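Local coordinates for protein fructokinase (Vibrio cholerae serotype O1, PDB 5EYN) that catalyses the ATP-dependent phosphorylation of fructose, as a sugar kinase of the PfkB family within the ribokinase clan, at residues 59-64 and 83-88; 122-127 and 148-153. One frame throughout, in Å; residues are numbered along the deposited sequence.

Contact 1: residues 59-64 and 83-88; sequences GRSAFF and EQVDCQ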
ATOM      1  N   GLY A  59       1.661  -2.222 -31.636  1.00 14.41           N
ATOM      2  CA  GLY A  59       2.860  -3.023 -31.576  1.00 14.49           C
ATOM      3  C   GLY A  59       2.666  -4.308 -30.803  1.00 13.82           C
ATOM      4  O   GLY A  59       1.614  -4.571 -30.224  1.00 15.77           O
ATOM      5  N   ARG A  60       3.722  -5.100 -30.788  1.00 13.69           N
ATOM      6  CA  ARG A  60       3.726  -6.410 -30.174  1.00 13.36           C
ATOM      7  C   ARG A  60       4.525  -6.345 -28.889  1.00 12.57           C
ATOM      8  O   ARG A  60       5.744  -6.400 -28.913  1.00 14.15           O
ATOM      9  CB  ARG A  60       4.385  -7.392 -31.137  1.00 16.49           C
ATOM     10  CG  ARG A  60       4.272  -8.834 -30.759  1.00 21.87           C
ATOM     11  CD  ARG A  60       5.100  -9.634 -31.732  1.00 27.34           C
ATOM     12  NE  ARG A  60       4.772 -11.048 -31.754  1.00 32.39           N
ATOM     13  CZ  ARG A  60       5.385 -11.924 -32.539  1.00 35.58           C
ATOM     14  NH1 ARG A  60       5.036 -13.203 -32.520  1.00 37.31           N
ATOM     15  NH2 ARG A  60       6.351 -11.517 -33.354  1.00 36.66           N
ATOM     16  N   SER A  61       3.843  -6.226 -27.766  1.00 11.59           N
ATOM     17  CA  SER A  61       4.532  -6.151 -26.489  1.00 11.34           C
ATOM     18  C   SER A  61       4.098  -7.310 -25.593  1.00  9.98           C
ATOM     19  O   SER A  61       2.990  -7.834 -25.701  1.00 10.50           O
ATOM     20  CB  SER A  61       4.303  -4.791 -25.821  1.00 12.32           C
ATOM     21  OG  SER A  61       2.962  -4.644 -25.450  1.00 13.18           O
ATOM     22  N   ALA A  62       5.008  -7.716 -24.719  1.00  9.61           N
ATOM     23  CA  ALA A  62       4.790  -8.848 -23.827  1.00  9.05           C
ATOM     24  C   ALA A  62       5.476  -8.521 -22.528  1.00  9.57           C
ATOM     25  O   ALA A  62       6.543  -7.932 -22.546  1.00 10.74           O
ATOM     26  CB  ALA A  62       5.367 -10.122 -24.430  1.00 11.54           C
ATOM     27  N   PHE A  63       4.871  -8.901 -21.411  1.00  9.89           N
ATOM     28  CA  PHE A  63       5.382  -8.548 -20.095  1.00  9.49           C
ATOM     29  C   PHE A  63       5.714  -9.809 -19.333  1.00  9.56           C
ATOM     30  O   PHE A  63       4.932 -10.755 -19.343  1.00 11.76           O
ATOM     31  CB  PHE A  63       4.312  -7.773 -19.329  1.00  9.51           C
ATOM     32  CG  PHE A  63       4.778  -7.180 -18.025  1.00  9.77           C
ATOM     33  CD1 PHE A  63       5.186  -5.864 -17.975  1.00 10.82           C
ATOM     34  CD2 PHE A  63       4.791  -7.920 -16.858  1.00 11.49           C
ATOM     35  CE1 PHE A  63       5.599  -5.298 -16.803  1.00 11.66           C
ATOM     36  CE2 PHE A  63       5.214  -7.353 -15.676  1.00 11.59           C
ATOM     37  CZ  PHE A  63       5.612  -6.037 -15.653  1.00 11.21           C
ATOM     38  N   PHE A  64       6.881  -9.841 -18.692  1.00  8.84           N
ATOM     39  CA  PHE A  64       7.176 -10.897 -17.737  1.00  9.34           C
ATOM     40  C   PHE A  64       7.617 -10.304 -16.424  1.00  9.69           C
ATOM     41  O   PHE A  64       8.366  -9.329 -16.378  1.00  9.30           O
ATOM     42  CB  PHE A  64       8.185 -11.945 -18.265  1.00  9.86           C
ATOM     43  CG  PHE A  64       9.619 -11.471 -18.422  1.00  9.11           C
ATOM     44  CD1 PHE A  64      10.559 -11.697 -17.417  1.00  8.59           C
ATOM     45  CD2 PHE A  64      10.053 -10.891 -19.603  1.00  9.74           C
ATOM     46  CE1 PHE A  64      11.896 -11.324 -17.586  1.00  8.21           C
ATOM     47  CE2 PHE A  64      11.389 -10.509 -19.768  1.00  9.09           C
ATOM     48  CZ  PHE A  64      12.307 -10.737 -18.753  1.00  8.95           C
ATOM     49  N   GLU A  83      -5.429  -4.392 -22.557  1.00 14.60           N
ATOM     50  CA  GLU A  83      -4.596  -3.587 -23.442  1.00 14.00           C
ATOM     51  C   GLU A  83      -3.884  -4.408 -24.516  1.00 13.94           C
ATOM     52  O   GLU A  83      -3.119  -3.854 -25.294  1.00 13.25           O
ATOM     53  CB  GLU A  83      -3.578  -2.781 -22.629  1.00 12.49           C
ATOM     54  CG  GLU A  83      -4.206  -1.772 -21.677  1.00 13.02           C
ATOM     55  CD  GLU A  83      -4.845  -0.589 -22.382  1.00 13.85           C
ATOM     56  OE1 GLU A  83      -5.591   0.163 -21.709  1.00 15.68           O
ATOM     57  OE2 GLU A  83      -4.604  -0.399 -23.597  1.00 13.71           O
ATOM     58  N   GLN A  84      -4.152  -5.711 -24.559  1.00 13.99           N
ATOM     59  CA  GLN A  84      -3.605  -6.586 -25.601  1.00 15.68           C
ATOM     60  C   GLN A  84      -2.087  -6.716 -25.484  1.00 14.77           C
ATOM     61  O   GLN A  84      -1.374  -6.890 -26.482  1.00 15.96           O
ATOM     62  CB  GLN A  84      -4.013  -6.096 -26.994  1.00 18.33           C
ATOM     63  CG  GLN A  84      -5.513  -5.905 -27.146  1.00 22.09           C
ATOM     64  CD  GLN A  84      -5.866  -5.226 -28.450  1.00 26.99           C
ATOM     65  OE1 GLN A  84      -6.465  -4.147 -28.466  1.00 30.47           O
ATOM     66  NE2 GLN A  84      -5.470  -5.837 -29.547  1.00 28.65           N
ATOM     67  N   VAL A  85      -1.605  -6.644 -24.247  1.00 11.96           N
ATOM     68  CA  VAL A  85      -0.226  -6.943 -23.941  1.00 12.66           C
ATOM     69  C   VAL A  85      -0.201  -8.416 -23.572  1.00 12.75           C
ATOM     70  O   VAL A  85      -1.026  -8.869 -22.792  1.00 16.14           O
ATOM     71  CB  VAL A  85       0.256  -6.103 -22.746  1.00 11.34           C
ATOM     72  CG1 VAL A  85       1.655  -6.525 -22.295  1.00 11.20           C
ATOM     73  CG2 VAL A  85       0.239  -4.624 -23.090  1.00 11.86           C
ATOM     74  N   ASP A  86       0.723  -9.171 -24.145  1.00 12.19           N
ATOM     75  CA  ASP A  86       0.868 -10.577 -23.794  1.00 12.88           C
ATOM     76  C   ASP A  86       1.362 -10.657 -22.346  1.00 13.68           C
ATOM     77  O   ASP A  86       2.400 -10.100 -22.016  1.00 14.18           O
ATOM     78  CB  ASP A  86       1.858 -11.222 -24.768  1.00 14.79           C
ATOM     79  CG  ASP A  86       2.134 -12.688 -24.482  1.00 18.34           C
ATOM     80  OD1 ASP A  86       2.380 -13.418 -25.464  1.00 23.50           O
ATOM     81  OD2 ASP A  86       2.142 -13.115 -23.312  1.00 17.79           O
ATOM     82  N   CYS A  87       0.587 -11.301 -21.481  1.00 14.48           N
ATOM     83  CA  CYS A  87       0.937 -11.388 -20.068  1.00 14.65           C
ATOM     84  C   CYS A  87       0.903 -12.818 -19.557  1.00 14.93           C
ATOM     85  O   CYS A  87       0.740 -13.066 -18.366  1.00 14.84           O
ATOM     86  CB  CYS A  87       0.050 -10.473 -19.205  1.00 16.06           C
ATOM     87  SG  CYS A  87      -1.727 -10.563 -19.523  1.00 18.48           S
ATOM     88  N   GLN A  88       1.123 -13.760 -20.463  1.00 14.66           N
ATOM     89  CA  GLN A  88       1.259 -15.160 -20.079  1.00 16.13           C
ATOM     90  C   GLN A  88       2.355 -15.353 -19.020  1.00 15.50           C
ATOM     91  O   GLN A  88       2.277 -16.257 -18.191  1.00 16.18           O
ATOM     92  CB  GLN A  88       1.589 -16.016 -21.308  1.00 21.55           C
ATOM     93  CG  GLN A  88       0.704 -15.771 -22.538  1.00 27.87           C
ATOM     94  CD  GLN A  88      -0.720 -16.274 -22.378  1.00 32.45           C
ATOM     95  OE1 GLN A  88      -1.430 -15.910 -21.432  1.00 34.26           O
ATOM     96  NE2 GLN A  88      -1.151 -17.106 -23.320  1.00 33.86           N
TER
HETATM   97  O   HOH W   1       0.861  -6.250 -27.973  1.00 18.15           O
HETATM   98  O   HOH W   2       4.141 -12.660 -21.179  1.00 13.56           O
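Ser61 and Phe63 hold Asp86 between them through its main chain. Phe63 N donates to Asp86 O at 2.8 Å, nearly along the C=O axis (176°), whereas Asp86 N reaches Ser61 O more obliquely, at 3.1 Å. The Asp86 carbonyl also takes a CA-H...O contact from Ala62, whose CB lies 3.7 Å from Asp86 CB on one face of the sheet. On the other face Val85 spreads its two methyls beside Ser61, CG2 coming to 3.6 Å from Ser61 OG, and its CG1 also meets Phe63 CB. Ser61 OG itself is hydrogen-bonded to Ala51 O of helix 46-56, and Leu80 of helix 71-82 packs on both Phe63 and Val85. Beyond the parallel bridge, one water joins Gly59 O, Ser61 N and Gln84 O; a second links Phe63 O to Asp86 OD2. With its carboxylate carbon opposite the backbone N (chi1 178°), Asp86 OD2 also accepts from Gln88 N at 3.1 Å, an Asx turn at the chain's corner. A Schellman motif closes helix 71-82, with Gln84 just past its end at positive phi. The whole is a parallel beta-alpha-beta unit, strand 61-68, helix 71-82 and strand 86-93, at one border of the large sheet of this ribokinase-like fold.

Contact 2: residues 122-127 and 148-153; sequences DQFLQL and NQPSRS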
ATOM      1  N   ASP A 122       7.483  -7.907  -7.433  1.00  7.63           N
ATOM      2  CA  ASP A 122       8.386  -7.842  -8.576  1.00  7.14           C
ATOM      3  C   ASP A 122       9.844  -7.969  -8.169  1.00  7.53           C
ATOM      4  O   ASP A 122      10.665  -8.389  -8.974  1.00  7.36           O
ATOM      5  CB  ASP A 122       8.155  -6.526  -9.345  1.00  7.05           C
ATOM      6  CG  ASP A 122       8.164  -5.329  -8.437  1.00  7.22           C
ATOM      7  OD1 ASP A 122       9.196  -4.634  -8.368  1.00  7.51           O
ATOM      8  OD2 ASP A 122       7.136  -5.094  -7.761  1.00  7.61           O
ATOM      9  N   GLN A 123      10.160  -7.617  -6.928  1.00  7.00           N
ATOM     10  CA  GLN A 123      11.525  -7.731  -6.429  1.00  7.14           C
ATOM     11  C   GLN A 123      11.977  -9.178  -6.248  1.00  7.74           C
ATOM     12  O   GLN A 123      13.165  -9.448  -6.032  1.00  7.66           O
ATOM     13  CB  GLN A 123      11.677  -6.954  -5.113  1.00  7.13           C
ATOM     14  CG  GLN A 123      11.452  -5.465  -5.278  1.00  6.76           C
ATOM     15  CD  GLN A 123      12.471  -4.846  -6.200  1.00  7.43           C
ATOM     16  OE1 GLN A 123      13.616  -4.679  -5.826  1.00  7.61           O
ATOM     17  NE2 GLN A 123      12.060  -4.504  -7.420  1.00  6.88           N
ATOM     18  N   PHE A 124      11.035 -10.103  -6.393  1.00  7.71           N
ATOM     19  CA  PHE A 124      11.306 -11.524  -6.225  1.00  8.66           C
ATOM     20  C   PHE A 124      11.310 -12.308  -7.533  1.00  8.77           C
ATOM     21  O   PHE A 124      11.235 -13.532  -7.530  1.00 10.42           O
ATOM     22  CB  PHE A 124      10.337 -12.098  -5.195  1.00  8.71           C
ATOM     23  CG  PHE A 124      10.542 -11.498  -3.844  1.00  9.52           C
ATOM     24  CD1 PHE A 124       9.866 -10.355  -3.462  1.00  9.74           C
ATOM     25  CD2 PHE A 124      11.477 -12.037  -2.976  1.00 10.28           C
ATOM     26  CE1 PHE A 124      10.093  -9.785  -2.239  1.00 10.30           C
ATOM     27  CE2 PHE A 124      11.706 -11.470  -1.755  1.00 10.48           C
ATOM     28  CZ  PHE A 124      11.010 -10.348  -1.375  1.00 10.77           C
ATOM     29  N   LEU A 125      11.446 -11.591  -8.640  1.00  9.02           N
ATOM     30  CA  LEU A 125      11.671 -12.212  -9.941  1.00  8.79           C
ATOM     31  C   LEU A 125      12.791 -13.251  -9.847  1.00  9.70           C
ATOM     32  O   LEU A 125      13.891 -12.948  -9.383  1.00  9.83           O
ATOM     33  CB  LEU A 125      12.031 -11.151 -10.980  1.00  8.59           C
ATOM     34  CG  LEU A 125      12.151 -11.661 -12.410  1.00 10.25           C
ATOM     35  CD1 LEU A 125      10.780 -11.806 -13.027  1.00 11.88           C
ATOM     36  CD2 LEU A 125      13.005 -10.732 -13.247  1.00 10.20           C
ATOM     37  N   GLN A 126      12.508 -14.460 -10.318  1.00 11.54           N
ATOM     38  CA  GLN A 126      13.471 -15.560 -10.317  1.00 14.70           C
ATOM     39  C   GLN A 126      13.984 -15.854 -11.723  1.00 13.02           C
ATOM     40  O   GLN A 126      13.378 -15.464 -12.723  1.00 13.52           O
ATOM     41  CB  GLN A 126      12.826 -16.830  -9.766  1.00 19.27           C
ATOM     42  CG  GLN A 126      12.320 -16.690  -8.344  1.00 23.61           C
ATOM     43  CD  GLN A 126      11.649 -17.946  -7.831  1.00 26.89           C
ATOM     44  OE1 GLN A 126      11.595 -18.963  -8.522  1.00 29.47           O
ATOM     45  NE2 GLN A 126      11.122 -17.876  -6.620  1.00 28.40           N
ATOM     46  N   LEU A 127      15.087 -16.587 -11.803  1.00 14.23           N
ATOM     47  CA  LEU A 127      15.640 -16.957 -13.097  1.00 15.78           C
ATOM     48  C   LEU A 127      14.630 -17.737 -13.928  1.00 16.62           C
ATOM     49  O   LEU A 127      14.554 -17.569 -15.145  1.00 17.23           O
ATOM     50  CB  LEU A 127      16.913 -17.768 -12.929  1.00 17.22           C
ATOM     51  CG  LEU A 127      18.103 -16.985 -12.392  1.00 17.39           C
ATOM     52  CD1 LEU A 127      19.234 -17.949 -12.065  1.00 17.99           C
ATOM     53  CD2 LEU A 127      18.545 -15.941 -13.408  1.00 17.02           C
ATOM     54  N   ASN A 148      16.726  -4.704  -5.722  1.00  6.67           N
ATOM     55  CA  ASN A 148      17.002  -5.699  -4.693  1.00  7.68           C
ATOM     56  C   ASN A 148      17.073  -7.070  -5.310  1.00  7.80           C
ATOM     57  O   ASN A 148      16.594  -7.288  -6.413  1.00  7.88           O
ATOM     58  CB  ASN A 148      15.919  -5.688  -3.623  1.00  8.18           C
ATOM     59  CG  ASN A 148      15.747  -4.334  -2.997  1.00  9.05           C
ATOM     60  OD1 ASN A 148      16.523  -3.919  -2.131  1.00  9.93           O
ATOM     61  ND2 ASN A 148      14.726  -3.633  -3.428  1.00  8.94           N
ATOM     62  N   GLN A 149      17.694  -7.996  -4.591  1.00  8.74           N
ATOM     63  CA  GLN A 149      17.691  -9.384  -4.996  1.00  8.51           C
ATOM     64  C   GLN A 149      16.409 -10.065  -4.569  1.00  8.27           C
ATOM     65  O   GLN A 149      15.831  -9.695  -3.556  1.00  9.58           O
ATOM     66  CB  GLN A 149      18.861 -10.114  -4.339  1.00  7.89           C
ATOM     67  CG  GLN A 149      20.216  -9.545  -4.677  1.00  9.03           C
ATOM     68  CD  GLN A 149      20.595  -9.747  -6.136  1.00  8.98           C
ATOM     69  OE1 GLN A 149      19.845 -10.334  -6.926  1.00  9.21           O
ATOM     70  NE2 GLN A 149      21.734  -9.209  -6.514  1.00  9.24           N
ATOM     71  N   PRO A 150      15.984 -11.113  -5.295  1.00  8.64           N
ATOM     72  CA  PRO A 150      16.657 -11.715  -6.447  1.00  8.56           C
ATOM     73  C   PRO A 150      16.400 -11.020  -7.780  1.00  8.46           C
ATOM     74  O   PRO A 150      16.987 -11.393  -8.796  1.00  8.53           O
ATOM     75  CB  PRO A 150      16.069 -13.129  -6.483  1.00  9.42           C
ATOM     76  CG  PRO A 150      14.674 -12.949  -5.943  1.00  9.98           C
ATOM     77  CD  PRO A 150      14.837 -11.923  -4.847  1.00  9.63           C
ATOM     78  N   SER A 151      15.504 -10.041  -7.821  1.00  7.54           N
ATOM     79  CA  SER A 151      15.183  -9.438  -9.110  1.00  7.15           C
ATOM     80  C   SER A 151      16.405  -8.866  -9.800  1.00  6.56           C
ATOM     81  O   SER A 151      16.538  -8.972 -11.013  1.00  7.18           O
ATOM     82  CB  SER A 151      14.110  -8.369  -8.953  1.00  7.39           C
ATOM     83  OG  SER A 151      13.845  -7.753 -10.204  1.00  7.24           O
ATOM     84  N   ARG A 152      17.318  -8.278  -9.047  1.00  6.71           N
ATOM     85  CA  ARG A 152      18.486  -7.651  -9.648  1.00  7.27           C
ATOM     86  C   ARG A 152      19.289  -8.671 -10.460  1.00  8.07           C
ATOM     87  O   ARG A 152      19.504  -8.497 -11.646  1.00  7.68           O
ATOM     88  CB  ARG A 152      19.356  -6.993  -8.567  1.00  7.85           C
ATOM     89  CG  ARG A 152      20.649  -6.383  -9.124  1.00  7.73           C
ATOM     90  CD  ARG A 152      21.612  -5.924  -8.048  1.00  7.14           C
ATOM     91  NE  ARG A 152      21.031  -4.982  -7.095  1.00  8.15           N
ATOM     92  CZ  ARG A 152      21.668  -4.504  -6.040  1.00  8.59           C
ATOM     93  NH1 ARG A 152      22.911  -4.909  -5.784  1.00  9.15           N
ATOM     94  NH2 ARG A 152      21.108  -3.652  -5.216  1.00  9.09           N
ATOM     95  N   SER A 153      19.692  -9.757  -9.821  1.00  7.54           N
ATOM     96  CA  SER A 153      20.447 -10.778 -10.529  1.00  8.52           C
ATOM     97  C   SER A 153      19.615 -11.455 -11.615  1.00  8.08           C
ATOM     98  O   SER A 153      20.144 -11.789 -12.675  1.00  8.46           O
ATOM     99  CB  SER A 153      21.058 -11.800  -9.564  1.00  9.44           C
ATOM    100  OG  SER A 153      20.103 -12.444  -8.749  1.00 11.30           O
TER
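Leu125 and Ser151 bring the two backbones nearest, their CA atoms 4.6 Å apart, where a short 3-10 turn running into loop meets the start of helix 151-165. Ser151 N donates to Gln123 O at 3.0 Å, but the hydrogen bond is bent (N-H...O 144°), its donor above the carbonyl plane. A cis peptide precedes Pro150, whose CD lies 3.2 Å from that same Gln123 O. The proline ring also leans against Phe124, with CD 3.8 Å from ring atom CD2 and CG over Phe124 CA. Ser151 CB sits against the carbonyls of Asp122 and Gln123; its OG, beside Leu125 CB, is hydrogen-bonded to Ala145 O.

Gln123 folds back at chi2 (-63°), which carries its amide to Asn148: OE1 accepts from Asn148 ND2 at 2.8 Å, the two amide planes standing nearly perpendicular. Its other end, NE2, donates to Asp122 OD1 at 3.0 Å and to Ile144 O, so both ends of the amide are held and its rotation is fixed. Asn148 ND2 is shared with Val179 O, and Asp122 OD2 takes a bond from Ser120 OG. Asp122 touches Asp26, a fructose-binding residue, and its side chain is about 8 Å from the bound sugar. The arrangement is a polar network joining the loop before strand 138-142 to the beginning of helix 151-165, close to the fructose site.

Contact 1 closes before contact 2 opens along the chain, and their centres stand 20 Å apart, with nearest atoms about 4 Å from each other but not touching. Contact 1 pairs strands 61-68 and 86-93 at one border of the nine-stranded sheet. Contact 2 flanks strand 138-142 of that sheet, its first segment leading toward the strand and its second entering the helix beyond. In the sheet, strand 21-24 lies between strands 61-68 and 138-142. Both contacts approach the sugar site near Asp26: the side chain of Phe63 in contact 1 is about 9 Å from the bound fructose, and that of Asp122 in contact 2 about 8 Å.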